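Local coordinates for protein transcriptional regulator, LacI family (Lactobacillus brevis, PDB 3JY6) that probably binds regulatory DNA as a transcription factor of the LacI family, here represented by its periplasmic-binding-protein-like domain, at residues Val126-Ser131 with Val153-Val158. Sequence-based numbering, arbitrary orientation.
Sequences VVVLTS and VDVLEV
The flat peptide groups of V126-S131 and V153-V158 meet edge to edge as neighbouring parallel strands. V126, V128, T130, V153, V155 and E157 lie on one face of the sheet; V127, L129, S131, D154, L156 and V158 lie on the other. With helix 137-147 the strands form a beta-alpha-beta unit of the periplasmic-binding-protein fold. Strand 152-158 is outermost in its four-stranded sheet within the chain. Five backbone hydrogen bonds join the edges. The first runs from D154 N to V126 O, the last from V158 N to T130 O (2.7 Å). The T130 N to L156 O bond is the longest, 3.1 Å.

On the V126/V128/T130 face the V128 and V153 side chains cross at an angle, with V128 CG2 3.8 Å from V153 CG1, and I146 of helix 137-147 packs on V128. T130 CG2 meets V155 CG2 and E157 CG, both at 4.1 Å. E157 OE2 accepts a hydrogen bond from L133 N. On the L129/V158 face L129 has an extended chi1 (179°), and chi2 near 58° brings CD1 toward L156 and V158. W192 packs against L129 and V158. L129 CD1 touches V158 CG2 at 3.7 Å and L156 CG at 3.8 Å.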
loop_
_atom_site.group_PDB
_atom_site.type_symbol
_atom_site.label_atom_id
_atom_site.label_comp_id
_atom_site.label_asym_id
_atom_site.label_seq_id
_atom_site.Cartn_x
_atom_site.Cartn_y
_atom_site.Cartn_z
ATOM N N VAL A 126 -15.805 12.165 -22.100
ATOM C CA VAL A 126 -15.247 11.412 -20.988
ATOM C C VAL A 126 -14.817 10.009 -21.391
ATOM O O VAL A 126 -15.568 9.263 -22.020
ATOM C CB VAL A 126 -16.248 11.309 -19.824
ATOM C CG1 VAL A 126 -15.551 10.728 -18.592
ATOM C CG2 VAL A 126 -16.831 12.677 -19.520
ATOM N N VAL A 127 -13.587 9.668 -21.032
ATOM C CA VAL A 127 -13.025 8.360 -21.321
ATOM C C VAL A 127 -12.918 7.654 -19.984
ATOM O O VAL A 127 -12.055 7.967 -19.166
ATOM C CB VAL A 127 -11.627 8.483 -21.973
ATOM C CG1 VAL A 127 -11.006 7.098 -22.148
ATOM C CG2 VAL A 127 -11.746 9.166 -23.330
ATOM N N VAL A 128 -13.821 6.708 -19.762
ATOM C CA VAL A 128 -13.862 5.958 -18.517
ATOM C C VAL A 128 -12.922 4.754 -18.543
ATOM O O VAL A 128 -13.011 3.907 -19.432
ATOM C CB VAL A 128 -15.287 5.449 -18.241
ATOM C CG1 VAL A 128 -15.338 4.760 -16.893
ATOM C CG2 VAL A 128 -16.284 6.598 -18.308
ATOM N N LEU A 129 -12.017 4.685 -17.573
ATOM C CA LEU A 129 -11.087 3.561 -17.465
ATOM C C LEU A 129 -11.516 2.814 -16.207
ATOM O O LEU A 129 -11.545 3.401 -15.116
ATOM C CB LEU A 129 -9.650 4.059 -17.328
ATOM C CG LEU A 129 -8.545 3.009 -17.177
ATOM C CD1 LEU A 129 -8.546 2.041 -18.372
ATOM C CD2 LEU A 129 -7.202 3.724 -17.050
ATOM N N THR A 130 -11.834 1.526 -16.338
ATOM C CA THR A 130 -12.324 0.779 -15.180
ATOM C C THR A 130 -12.108 -0.739 -15.208
ATOM O O THR A 130 -11.770 -1.327 -16.242
ATOM C CB THR A 130 -13.848 1.011 -15.039
ATOM O OG1 THR A 130 -14.343 0.370 -13.864
ATOM C CG2 THR A 130 -14.576 0.423 -16.239
ATOM N N SER A 131 -12.300 -1.367 -14.053
ATOM C CA SER A 131 -12.225 -2.818 -13.981
ATOM C C SER A 131 -13.630 -3.183 -14.459
ATOM O O SER A 131 -14.528 -2.348 -14.401
ATOM C CB SER A 131 -12.013 -3.300 -12.547
ATOM O OG SER A 131 -10.739 -2.906 -12.066
ATOM N N VAL A 153 -19.328 9.756 -23.948
ATOM C CA VAL A 153 -18.685 8.922 -22.942
ATOM C C VAL A 153 -18.294 7.585 -23.545
ATOM O O VAL A 153 -19.132 6.875 -24.088
ATOM C CB VAL A 153 -19.618 8.659 -21.740
ATOM C CG1 VAL A 153 -18.919 7.777 -20.717
ATOM C CG2 VAL A 153 -20.033 9.965 -21.111
ATOM N N ASP A 154 -17.013 7.255 -23.463
ATOM C CA ASP A 154 -16.511 5.989 -23.976
ATOM C C ASP A 154 -15.992 5.214 -22.775
ATOM O O ASP A 154 -15.544 5.813 -21.797
ATOM C CB ASP A 154 -15.389 6.236 -24.976
ATOM C CG ASP A 154 -15.883 6.909 -26.240
ATOM O OD1 ASP A 154 -16.812 6.361 -26.884
ATOM O OD2 ASP A 154 -15.345 7.985 -26.595
ATOM N N VAL A 155 -16.049 3.890 -22.827
ATOM C CA VAL A 155 -15.592 3.096 -21.690
ATOM C C VAL A 155 -14.543 2.056 -22.044
ATOM O O VAL A 155 -14.648 1.383 -23.063
ATOM C CB VAL A 155 -16.787 2.398 -21.002
ATOM C CG1 VAL A 155 -17.479 1.483 -21.973
ATOM C CG2 VAL A 155 -16.321 1.614 -19.784
ATOM N N LEU A 156 -13.525 1.941 -21.199
ATOM C CA LEU A 156 -12.457 0.971 -21.402
ATOM C C LEU A 156 -12.323 0.060 -20.193
ATOM O O LEU A 156 -11.684 0.402 -19.187
ATOM C CB LEU A 156 -11.120 1.664 -21.677
ATOM C CG LEU A 156 -9.874 0.769 -21.663
ATOM C CD1 LEU A 156 -10.111 -0.508 -22.457
ATOM C CD2 LEU A 156 -8.692 1.534 -22.221
ATOM N N GLU A 157 -12.939 -1.108 -20.311
ATOM C CA GLU A 157 -12.912 -2.109 -19.265
ATOM C C GLU A 157 -11.608 -2.888 -19.310
ATOM O O GLU A 157 -11.134 -3.274 -20.381
ATOM C CB GLU A 157 -14.103 -3.043 -19.432
ATOM C CG GLU A 157 -15.418 -2.341 -19.174
ATOM C CD GLU A 157 -16.616 -3.229 -19.397
ATOM O OE1 GLU A 157 -17.120 -3.291 -20.540
ATOM O OE2 GLU A 157 -17.050 -3.874 -18.419
ATOM N N VAL A 158 -11.026 -3.087 -18.132
ATOM C CA VAL A 158 -9.776 -3.816 -17.977
ATOM C C VAL A 158 -10.109 -5.038 -17.128
ATOM O O VAL A 158 -10.897 -4.948 -16.184
ATOM C CB VAL A 158 -8.723 -2.967 -17.229
ATOM C CG1 VAL A 158 -7.430 -3.740 -17.097
ATOM C CG2 VAL A 158 -8.480 -1.658 -17.968
#